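Local coordinates for T9SS C-terminal target domain-containing protein (Bacteroides cellulosilyticus, PDB 5JVK), which probably hydrolyses O-glycosidic linkages, as expected of a family 39 glycoside hydrolase built round an eight-stranded parallel beta barrel, at residues L468-W471 against Q472-M476; I97-E100 against E101-L104; K320-S323 against E324-R328; N213-T216 against E217-L220; P385-I388 against E389-F392. One frame throughout, in Å; residues are numbered along the deposited sequence.

How the interactions relate
The five contacts illustrate how local side-chain bonds fix turns, a helix end and a strand entry throughout a multidomain hydrolase; none touches another. Interactions 2, 3, 4 and 5 belong to the barrel domain or its approaches, whereas interaction 1 lies in the C-terminal antiparallel sheet. By nearest atoms, interactions 2 and 4 come closest, about 8 Å; by centres, interactions 1 and 2, about 19 Å. Interactions 1 and 3 are farthest separated, about 39 Å between centres. Interaction 4 spans loop 213-216 and the strand it enters. Interaction 5 follows the last barrel strand, at the end where enzymes of this fold generally carry the active site; a glycerol, probably from the crystallisation liquor, lies about 5 Å from the Glu389 side chain.

Interaction 1: residues L468-W471 against Q472-M476; sequences LIDW and QGCEM
Asp470 OD1 is gripped by two backbone N-H groups: Gln472 N at 3.0 Å and, through a weak and more bent bond, Cys474 N at 2.9 Å. The first donor approaches from above the carboxylate plane, and this side-chain bond to the residue two places on makes an Asx turn. A chi1 of 72° sets CG of Asp470 between its own N and carbonyl carbon, which brings OD1 over the reversing backbone. Asp470 N gives a nearly straight bond to Cys474 O at 3.1 Å, whereas Gly473 N reaches Asp470 O only weakly. At Gly473, with phi at 94°, any side chain would collide with the carbonyl oxygen of the residue before, so the position calls for glycine. Beside the turn, Gln472 CB stands over the five-membered ring of Trp471, 3.9 Å from its centroid, and the glutamine amide lies 8° from parallel to the indole. Farther from the turn, Leu468 CD2 packs on Met476 CB at 3.9 Å, and a water bridges Leu468 N and Met476 O. Tyr45 meets Trp471 edge-to-face, joining the turn to the N-terminal region. A type I turn completed by a glycine in the G1 bulge position is a classic beta-hairpin connection.

Interaction 2: residues I97-E100 against E101-L104; sequences IIDE and ERPL
A short 3-10 turn, running through residues 99 to 101 of the connection that leads from strand 83-94 into the first barrel strand, 106-109, is fastened here by Arg102 folding back on Asp99. The turn itself is marked by the bond from Glu101 N to Ile98 O at 3.0 Å, spanning three residues, with the donor well above the carbonyl plane. One residue further, Asp99 O receives two N-H groups of the same arginine: the backbone N, weakly at 3.4 Å, and NE at 3.2 Å. The NE bond is nearly straight, lies in both the guanidinium and the carbonyl planes, and uses a carbonyl lone pair. A bend at chi3 of Arg102 (-67°) turns the chain so that NE faces this oxygen. The guanidinium continues to the carboxylate of the same aspartate, where NH2 and OD1 form a salt bridge at 2.8 Å whose hydrogen bond is bent and weak; the two flat groups stand 80° apart, so the pair is not the coplanar, two-pronged kind. NH2 also bonds Gly166 O, and NH1 weakly Glu165 O, which ties the turn to the segment before strand 168-174. Ile97 leans on Ala412 and Ser413 of helix 403-415 and crosses the arginine chain at about a right angle, its CG2 lying 3.9 Å from Arg102 CG. On the more exposed side, Ile98 and Glu101 run alongside one another in the same direction, Ile98 CD1 resting 3.6 Å from Glu101 OE1.

Interaction 3: residues K320-S323 against E324-R328; sequences KKIS and EENLR
Two salt bridges, each spaced four residues apart, line the exposed side of this last helical turn. Lys320 NZ meets Glu324 OE2 at 2.8 Å, nearly along the C-O axis. Lys321 NZ reaches Glu325 OE2 at 2.9 Å from the syn side, somewhat out of the carboxylate plane. The Lys321 chain is extended until its final bend, chi4 74°, which brings the ammonium to the carboxylate. Backbone bonds follow the same spacing: Glu324 N to Lys320 O, and Glu325 N to Lys321 O at 2.8 Å. At the helix end a side-chain-to-backbone bond takes over, where Asn326 is the first residue to leave helical angles. Its side-chain ND2 bonds Ile322 O at 3.0 Å, in the carbonyl plane and on a lone pair, while its backbone N makes only a weak bond to the same oxygen. One carbonyl at the helix end is thus served by two groups of a single residue. Water also takes part, donating to both Ser323 O and Asn326 O. Leu327 CD2 comes within 3.6 Å of Ser323 O, a van der Waals approach. Helix 312-325 ends against helix 270-275, where Ile322 and Asn326 touch Leu274, and Ser323 OG bonds Leu334 O just ahead of barrel strand 335-341.

Interaction 4: residues N213-T216 against E217-L220; sequences NRVT and EWEL
Val215 and Trp218 cross at about a right angle, the valine set over one face of the indole. Val215 CG1 lies 3.8 Å from the centroid of the five-membered ring, 28° off the ring normal, and so makes a CH-pi contact offset toward the rim; its nearest ring atom is CE2, at 3.5 Å. With CG1 opposite the backbone N across the CA-CB bond (chi1 -180°), this methyl is the branch that meets the ring. The same indole turns NE1 to Val215 O at 3.0 Å, a weak, bent bond. By contrast, Thr216 and Glu217 lie side by side and point the same way. Thr216 OG1 donates to Glu217 OE2 at 2.6 Å, from above the carboxylate plane, because the glutamate chain bends at chi2 (80°) and curls back over its neighbour. A leucine in place of Glu217 would probably leave the Thr216 hydroxyl without this acceptor and remove the weak, long ion pair with Arg132. The contact forms the entry to barrel strand 217-220, flanked by strands 168-174 and 252-255, with Trp218 packed outward on helix 194-211 through Leu204, Ala207, Val208 and Met211.

Interaction 5: residues P385-I388 against E389-F392; sequences PDNI and EHNF
Asn387 and His390 form the compact side of a short 3-10 turn in the loop that follows the last barrel strand, 373-375. Asn387 ND2 stands over the centre of the imidazole face, 3.1 Å above the plane, with amide and ring planes 41° apart. The asparagine reaches there with CG anti to the backbone N, chi1 -179°. Its other branch, OD1, accepts a weak bond from Glu389 N at 3.3 Å, as in an Asx turn, whereas ND2 packs over the ring without a hydrogen bond to NE2. The turn is sewn by two backbone bonds that each span three residues: His390 N to Asn387 O at 3.2 Å and Asn391 N to Ile388 O at 3.1 Å. Replacing His390 by an alanine would probably take the flat surface from beneath ND2 and leave the Asn387 amide freer to turn. The exposed part is Ile388 and Glu389, the bent side chain of Glu389 lying about 5 Å from a glycerol that probably comes from the crystallisation liquor. Ile388 CB and Phe392 CE2 meet loosely at 4.5 Å, although Phe392 itself is buried, edge-to-face with Tyr376. Closer than the apolar pair is a ring-to-carbonyl approach, Phe392 CD2 to Ile388 O, at 3.2 Å.

Interaction 1: residues L468-W471 against Q472-M476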
# COMPACT_ATOMS: atom_id res chain seq x y z
N LEU A 468 10.35 -16.64 16.79
CA LEU A 468 9.27 -15.68 17.02
C LEU A 468 9.71 -14.28 16.64
O LEU A 468 10.68 -13.76 17.20
CB LEU A 468 8.84 -15.72 18.48
CG LEU A 468 7.71 -14.78 18.92
CD1 LEU A 468 6.43 -15.07 18.15
CD2 LEU A 468 7.48 -14.92 20.42
N ILE A 469 9.01 -13.67 15.68
CA ILE A 469 9.27 -12.30 15.22
C ILE A 469 8.03 -11.45 15.51
O ILE A 469 6.91 -11.91 15.29
CB ILE A 469 9.56 -12.26 13.70
CG1 ILE A 469 10.62 -13.30 13.29
CG2 ILE A 469 9.97 -10.86 13.25
CD1 ILE A 469 11.98 -13.12 13.95
N ASP A 470 8.23 -10.22 15.99
CA ASP A 470 7.10 -9.29 16.23
C ASP A 470 6.83 -8.45 14.97
O ASP A 470 7.47 -8.64 13.94
CB ASP A 470 7.35 -8.43 17.49
CG ASP A 470 8.43 -7.36 17.30
OD1 ASP A 470 9.13 -7.35 16.26
OD2 ASP A 470 8.59 -6.52 18.21
N TRP A 471 5.88 -7.51 15.06
CA TRP A 471 5.51 -6.61 13.94
C TRP A 471 6.67 -5.79 13.35
O TRP A 471 6.56 -5.26 12.24
CB TRP A 471 4.43 -5.63 14.40
CG TRP A 471 4.96 -4.54 15.30
CD1 TRP A 471 5.22 -4.63 16.63
CD2 TRP A 471 5.32 -3.21 14.91
NE1 TRP A 471 5.71 -3.44 17.10
CE2 TRP A 471 5.79 -2.55 16.07
CE3 TRP A 471 5.30 -2.52 13.70
CZ2 TRP A 471 6.22 -1.22 16.05
CZ3 TRP A 471 5.73 -1.19 13.68
CH2 TRP A 471 6.18 -0.56 14.85
N GLN A 472 7.75 -5.71 14.11
CA GLN A 472 8.84 -4.76 13.96
C GLN A 472 10.08 -5.37 13.30
O GLN A 472 11.00 -4.65 12.90
CB GLN A 472 9.21 -4.31 15.37
CG GLN A 472 9.51 -2.85 15.55
CD GLN A 472 9.76 -2.50 17.00
OE1 GLN A 472 9.69 -3.35 17.89
NE2 GLN A 472 10.05 -1.25 17.26
N GLY A 473 10.12 -6.71 13.22
CA GLY A 473 11.32 -7.45 12.84
C GLY A 473 12.15 -7.93 14.02
O GLY A 473 13.08 -8.72 13.83
N CYS A 474 11.82 -7.47 15.23
CA CYS A 474 12.56 -7.83 16.43
C CYS A 474 12.30 -9.29 16.80
O CYS A 474 11.16 -9.73 16.82
CB CYS A 474 12.18 -6.91 17.60
SG CYS A 474 12.65 -7.50 19.25
N GLU A 475 13.38 -10.04 17.06
CA GLU A 475 13.27 -11.44 17.44
C GLU A 475 13.06 -11.57 18.94
O GLU A 475 13.68 -10.85 19.72
CB GLU A 475 14.53 -12.21 17.02
CG GLU A 475 14.43 -13.71 17.28
CD GLU A 475 15.43 -14.55 16.50
OE1 GLU A 475 16.02 -14.05 15.51
OE2 GLU A 475 15.61 -15.73 16.87
N MET A 476 12.17 -12.49 19.33
CA MET A 476 11.84 -12.76 20.72
C MET A 476 12.05 -14.24 21.01
O MET A 476 11.91 -15.06 20.11
CB MET A 476 10.37 -12.41 21.00
CG MET A 476 10.01 -10.94 20.79
SD MET A 476 8.23 -10.69 20.67
CE MET A 476 7.68 -11.25 22.29
O HOH W 1 12.92 -17.23 18.60

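Interaction 2: residues I97-E100 against E101-L104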
# COMPACT_ATOMS: atom_id res chain seq x y z
N ILE A 97 14.67 -7.69 1.88
CA ILE A 97 13.85 -8.62 1.10
C ILE A 97 14.51 -8.88 -0.25
O ILE A 97 14.92 -7.95 -0.94
CB ILE A 97 12.41 -8.08 0.88
CG1 ILE A 97 11.81 -7.55 2.19
CG2 ILE A 97 11.51 -9.18 0.32
CD1 ILE A 97 10.51 -6.81 2.03
N ILE A 98 14.62 -10.16 -0.62
CA ILE A 98 15.16 -10.56 -1.92
C ILE A 98 14.16 -10.16 -3.00
O ILE A 98 12.95 -10.29 -2.81
CB ILE A 98 15.46 -12.08 -1.96
CG1 ILE A 98 16.60 -12.43 -0.98
CG2 ILE A 98 15.84 -12.54 -3.37
CD1 ILE A 98 16.62 -13.88 -0.54
N ASP A 99 14.68 -9.67 -4.13
CA ASP A 99 13.87 -9.05 -5.20
C ASP A 99 12.71 -9.94 -5.67
O ASP A 99 11.56 -9.50 -5.69
CB ASP A 99 14.78 -8.66 -6.39
CG ASP A 99 14.26 -7.46 -7.16
OD1 ASP A 99 13.13 -7.52 -7.69
OD2 ASP A 99 15.00 -6.45 -7.26
N GLU A 100 13.02 -11.19 -6.03
CA GLU A 100 12.02 -12.16 -6.50
C GLU A 100 11.02 -12.63 -5.42
O GLU A 100 9.97 -13.17 -5.77
CB GLU A 100 12.70 -13.39 -7.14
CG GLU A 100 13.44 -14.32 -6.17
CD GLU A 100 14.22 -15.41 -6.87
OE1 GLU A 100 13.65 -16.09 -7.76
OE2 GLU A 100 15.41 -15.60 -6.53
N GLU A 101 11.36 -12.45 -4.15
CA GLU A 101 10.50 -12.85 -3.03
C GLU A 101 9.55 -11.76 -2.51
O GLU A 101 8.86 -11.97 -1.52
CB GLU A 101 11.37 -13.37 -1.88
CG GLU A 101 12.18 -14.61 -2.24
CD GLU A 101 12.86 -15.26 -1.04
OE1 GLU A 101 13.15 -14.55 -0.05
OE2 GLU A 101 13.11 -16.48 -1.09
N ARG A 102 9.49 -10.60 -3.17
CA ARG A 102 8.55 -9.54 -2.77
C ARG A 102 7.10 -9.91 -3.12
O ARG A 102 6.86 -10.53 -4.16
CB ARG A 102 8.89 -8.23 -3.45
CG ARG A 102 10.15 -7.57 -2.94
CD ARG A 102 10.35 -6.24 -3.65
NE ARG A 102 10.64 -6.45 -5.07
CZ ARG A 102 10.59 -5.50 -6.01
NH1 ARG A 102 10.26 -4.24 -5.73
NH2 ARG A 102 10.88 -5.84 -7.27
N PRO A 103 6.14 -9.53 -2.26
CA PRO A 103 4.72 -9.75 -2.58
C PRO A 103 4.26 -9.07 -3.86
O PRO A 103 4.33 -7.85 -3.98
CB PRO A 103 3.99 -9.17 -1.36
CG PRO A 103 4.96 -9.33 -0.25
CD PRO A 103 6.31 -9.07 -0.86
N LEU A 104 3.80 -9.88 -4.81
CA LEU A 104 3.30 -9.42 -6.10
C LEU A 104 1.92 -8.76 -6.02
O LEU A 104 1.49 -8.12 -6.98
CB LEU A 104 3.25 -10.58 -7.10
CG LEU A 104 4.60 -11.26 -7.42
CD1 LEU A 104 4.39 -12.54 -8.21
CD2 LEU A 104 5.53 -10.31 -8.17

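Interaction 3: residues K320-S323 against E324-R328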
# COMPACT_ATOMS: atom_id res chain seq x y z
N LYS A 320 -15.13 -12.47 -5.06
CA LYS A 320 -14.58 -13.65 -5.73
C LYS A 320 -15.71 -14.48 -6.34
O LYS A 320 -15.62 -14.89 -7.50
CB LYS A 320 -13.78 -14.49 -4.74
CG LYS A 320 -12.89 -15.55 -5.36
CD LYS A 320 -12.18 -16.35 -4.27
CE LYS A 320 -10.96 -17.09 -4.79
NZ LYS A 320 -11.32 -18.27 -5.62
N LYS A 321 -16.75 -14.71 -5.55
CA LYS A 321 -17.97 -15.41 -5.99
C LYS A 321 -18.61 -14.73 -7.21
O LYS A 321 -18.95 -15.41 -8.18
CB LYS A 321 -18.97 -15.48 -4.83
CG LYS A 321 -20.29 -16.19 -5.11
CD LYS A 321 -21.27 -16.01 -3.95
CE LYS A 321 -22.70 -16.34 -4.34
NZ LYS A 321 -22.94 -17.81 -4.48
N ILE A 322 -18.75 -13.41 -7.16
CA ILE A 322 -19.36 -12.64 -8.26
C ILE A 322 -18.59 -12.86 -9.56
O ILE A 322 -19.19 -13.15 -10.59
CB ILE A 322 -19.44 -11.12 -7.95
CG1 ILE A 322 -20.38 -10.84 -6.76
CG2 ILE A 322 -19.89 -10.32 -9.17
CD1 ILE A 322 -21.82 -11.28 -6.94
N SER A 323 -17.26 -12.72 -9.50
CA SER A 323 -16.40 -12.91 -10.67
C SER A 323 -16.43 -14.35 -11.20
O SER A 323 -16.48 -14.57 -12.41
CB SER A 323 -14.96 -12.48 -10.37
OG SER A 323 -14.88 -11.08 -10.14
N GLU A 324 -16.42 -15.32 -10.28
CA GLU A 324 -16.54 -16.73 -10.64
C GLU A 324 -17.87 -17.07 -11.32
O GLU A 324 -17.90 -17.81 -12.30
CB GLU A 324 -16.37 -17.62 -9.41
CG GLU A 324 -14.94 -17.76 -8.94
CD GLU A 324 -14.80 -18.46 -7.60
OE1 GLU A 324 -15.83 -18.90 -7.03
OE2 GLU A 324 -13.66 -18.59 -7.11
N GLU A 325 -18.97 -16.52 -10.79
CA GLU A 325 -20.32 -16.85 -11.27
C GLU A 325 -20.82 -16.02 -12.46
O GLU A 325 -21.84 -16.38 -13.06
CB GLU A 325 -21.32 -16.75 -10.11
CG GLU A 325 -21.12 -17.82 -9.05
CD GLU A 325 -22.12 -17.74 -7.90
OE1 GLU A 325 -22.84 -16.73 -7.79
OE2 GLU A 325 -22.16 -18.70 -7.10
N ASN A 326 -20.12 -14.94 -12.80
CA ASN A 326 -20.53 -14.05 -13.90
C ASN A 326 -19.35 -13.81 -14.84
O ASN A 326 -18.82 -12.70 -14.92
CB ASN A 326 -21.08 -12.73 -13.35
CG ASN A 326 -22.31 -12.92 -12.48
OD1 ASN A 326 -23.43 -12.71 -12.93
ND2 ASN A 326 -22.09 -13.33 -11.23
N LEU A 327 -18.97 -14.86 -15.56
CA LEU A 327 -17.83 -14.82 -16.47
C LEU A 327 -18.12 -14.00 -17.72
O LEU A 327 -19.27 -13.67 -18.02
CB LEU A 327 -17.43 -16.24 -16.88
CG LEU A 327 -17.01 -17.21 -15.77
CD1 LEU A 327 -16.85 -18.62 -16.34
CD2 LEU A 327 -15.72 -16.76 -15.10
N ARG A 328 -17.06 -13.66 -18.45
CA ARG A 328 -17.18 -13.01 -19.76
C ARG A 328 -17.62 -14.02 -20.82
O ARG A 328 -17.68 -15.22 -20.55
CB ARG A 328 -15.83 -12.40 -20.17
CG ARG A 328 -15.30 -11.32 -19.24
CD ARG A 328 -13.92 -10.86 -19.68
NE ARG A 328 -14.00 -9.97 -20.83
CZ ARG A 328 -13.21 -10.00 -21.91
NH1 ARG A 328 -12.25 -10.91 -22.06
NH2 ARG A 328 -13.40 -9.11 -22.88
O HOH W 2 -16.05 -12.22 -14.09

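Interaction 4: residues N213-T216 against E217-L220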
# COMPACT_ATOMS: atom_id res chain seq x y z
N ASN A 213 3.92 -2.29 -23.11
CA ASN A 213 3.90 -3.22 -21.97
C ASN A 213 4.81 -2.77 -20.81
O ASN A 213 5.07 -3.54 -19.88
CB ASN A 213 4.24 -4.64 -22.43
CG ASN A 213 3.14 -5.23 -23.31
OD1 ASN A 213 2.27 -4.51 -23.81
ND2 ASN A 213 3.18 -6.54 -23.49
N ARG A 214 5.25 -1.51 -20.84
CA ARG A 214 5.83 -0.86 -19.67
C ARG A 214 4.74 -0.58 -18.62
O ARG A 214 5.04 -0.48 -17.43
CB ARG A 214 6.52 0.45 -20.06
CG ARG A 214 7.67 0.29 -21.06
CD ARG A 214 8.22 1.65 -21.48
NE ARG A 214 9.03 2.26 -20.43
CZ ARG A 214 9.43 3.54 -20.40
NH1 ARG A 214 9.10 4.38 -21.38
NH2 ARG A 214 10.16 3.98 -19.38
N VAL A 215 3.49 -0.43 -19.08
CA VAL A 215 2.31 -0.28 -18.23
C VAL A 215 1.22 -1.24 -18.73
O VAL A 215 0.61 -1.00 -19.77
CB VAL A 215 1.79 1.17 -18.26
CG1 VAL A 215 0.56 1.32 -17.36
CG2 VAL A 215 2.89 2.15 -17.84
N THR A 216 0.99 -2.32 -17.98
CA THR A 216 0.00 -3.35 -18.33
C THR A 216 -1.34 -3.22 -17.59
O THR A 216 -2.26 -3.99 -17.87
CB THR A 216 0.57 -4.76 -18.10
OG1 THR A 216 1.14 -4.84 -16.78
CG2 THR A 216 1.65 -5.08 -19.12
N GLU A 217 -1.45 -2.26 -16.67
CA GLU A 217 -2.68 -2.04 -15.90
C GLU A 217 -3.14 -0.59 -16.03
O GLU A 217 -2.44 0.33 -15.59
CB GLU A 217 -2.47 -2.38 -14.42
CG GLU A 217 -2.31 -3.86 -14.11
CD GLU A 217 -0.91 -4.38 -14.39
OE1 GLU A 217 0.07 -3.78 -13.89
OE2 GLU A 217 -0.78 -5.40 -15.09
N TRP A 218 -4.31 -0.39 -16.64
CA TRP A 218 -4.89 0.93 -16.87
C TRP A 218 -6.28 0.99 -16.26
O TRP A 218 -7.13 0.15 -16.58
CB TRP A 218 -4.96 1.23 -18.36
CG TRP A 218 -3.63 1.38 -19.02
CD1 TRP A 218 -2.89 0.40 -19.62
CD2 TRP A 218 -2.87 2.59 -19.16
NE1 TRP A 218 -1.72 0.92 -20.11
CE2 TRP A 218 -1.68 2.27 -19.85
CE3 TRP A 218 -3.09 3.92 -18.77
CZ2 TRP A 218 -0.70 3.23 -20.16
CZ3 TRP A 218 -2.11 4.88 -19.08
CH2 TRP A 218 -0.94 4.52 -19.77
N GLU A 219 -6.51 1.98 -15.39
CA GLU A 219 -7.77 2.13 -14.66
C GLU A 219 -8.52 3.33 -15.22
O GLU A 219 -8.00 4.44 -15.22
CB GLU A 219 -7.48 2.31 -13.17
CG GLU A 219 -8.71 2.29 -12.26
CD GLU A 219 -8.37 2.45 -10.79
OE1 GLU A 219 -7.26 2.93 -10.47
OE2 GLU A 219 -9.21 2.10 -9.94
N LEU A 220 -9.74 3.11 -15.69
CA LEU A 220 -10.54 4.17 -16.31
C LEU A 220 -11.29 4.97 -15.24
O LEU A 220 -12.29 4.51 -14.69
CB LEU A 220 -11.49 3.57 -17.37
CG LEU A 220 -12.23 4.49 -18.35
CD1 LEU A 220 -13.28 5.36 -17.66
CD2 LEU A 220 -11.26 5.37 -19.15

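Interaction 5: residues P385-I388 against E389-F392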
# COMPACT_ATOMS: atom_id res chain seq x y z
N PRO A 385 -2.54 18.19 11.23
CA PRO A 385 -2.89 16.96 11.95
C PRO A 385 -4.37 16.56 11.87
O PRO A 385 -4.67 15.37 11.77
CB PRO A 385 -2.49 17.27 13.40
CG PRO A 385 -2.55 18.76 13.51
CD PRO A 385 -2.17 19.28 12.15
N ASP A 386 -5.28 17.54 11.89
CA ASP A 386 -6.73 17.26 11.87
C ASP A 386 -7.36 17.18 10.47
O ASP A 386 -8.59 17.13 10.36
CB ASP A 386 -7.48 18.26 12.78
CG ASP A 386 -7.55 19.67 12.21
OD1 ASP A 386 -6.57 20.11 11.56
OD2 ASP A 386 -8.58 20.34 12.43
N ASN A 387 -6.54 17.19 9.42
CA ASN A 387 -6.99 16.94 8.04
C ASN A 387 -6.65 15.49 7.69
O ASN A 387 -5.48 15.13 7.61
CB ASN A 387 -6.27 17.92 7.09
CG ASN A 387 -6.70 17.76 5.63
OD1 ASN A 387 -7.55 16.93 5.28
ND2 ASN A 387 -6.10 18.56 4.76
N ILE A 388 -7.68 14.66 7.47
CA ILE A 388 -7.48 13.22 7.24
C ILE A 388 -6.64 12.91 6.00
O ILE A 388 -5.85 11.97 6.00
CB ILE A 388 -8.80 12.40 7.18
CG1 ILE A 388 -9.69 12.78 5.99
CG2 ILE A 388 -9.59 12.53 8.49
CD1 ILE A 388 -10.84 11.81 5.77
N GLU A 389 -6.79 13.73 4.96
CA GLU A 389 -6.10 13.52 3.68
C GLU A 389 -4.59 13.77 3.77
O GLU A 389 -3.85 13.31 2.91
CB GLU A 389 -6.72 14.40 2.59
CG GLU A 389 -8.20 14.13 2.28
CD GLU A 389 -8.47 12.76 1.66
OE1 GLU A 389 -7.55 12.12 1.11
OE2 GLU A 389 -9.64 12.32 1.71
N HIS A 390 -4.15 14.50 4.80
CA HIS A 390 -2.72 14.74 5.06
C HIS A 390 -2.06 13.69 5.97
O HIS A 390 -0.90 13.85 6.34
CB HIS A 390 -2.54 16.12 5.71
CG HIS A 390 -2.84 17.27 4.80
ND1 HIS A 390 -2.61 18.58 5.17
CD2 HIS A 390 -3.33 17.31 3.54
CE1 HIS A 390 -2.96 19.38 4.18
NE2 HIS A 390 -3.40 18.63 3.18
N ASN A 391 -2.79 12.63 6.33
CA ASN A 391 -2.30 11.66 7.32
C ASN A 391 -2.45 10.17 6.93
O ASN A 391 -2.31 9.30 7.79
CB ASN A 391 -2.98 11.94 8.66
CG ASN A 391 -2.55 13.27 9.25
OD1 ASN A 391 -3.30 14.24 9.24
ND2 ASN A 391 -1.33 13.33 9.75
N PHE A 392 -2.68 9.88 5.65
CA PHE A 392 -2.77 8.50 5.15
C PHE A 392 -1.40 7.85 4.88
O PHE A 392 -1.34 6.66 4.55
CB PHE A 392 -3.61 8.43 3.86
CG PHE A 392 -5.09 8.39 4.10
CD1 PHE A 392 -5.72 7.19 4.41
CD2 PHE A 392 -5.85 9.55 3.98
CE1 PHE A 392 -7.10 7.15 4.61
CE2 PHE A 392 -7.23 9.51 4.18
CZ PHE A 392 -7.85 8.32 4.50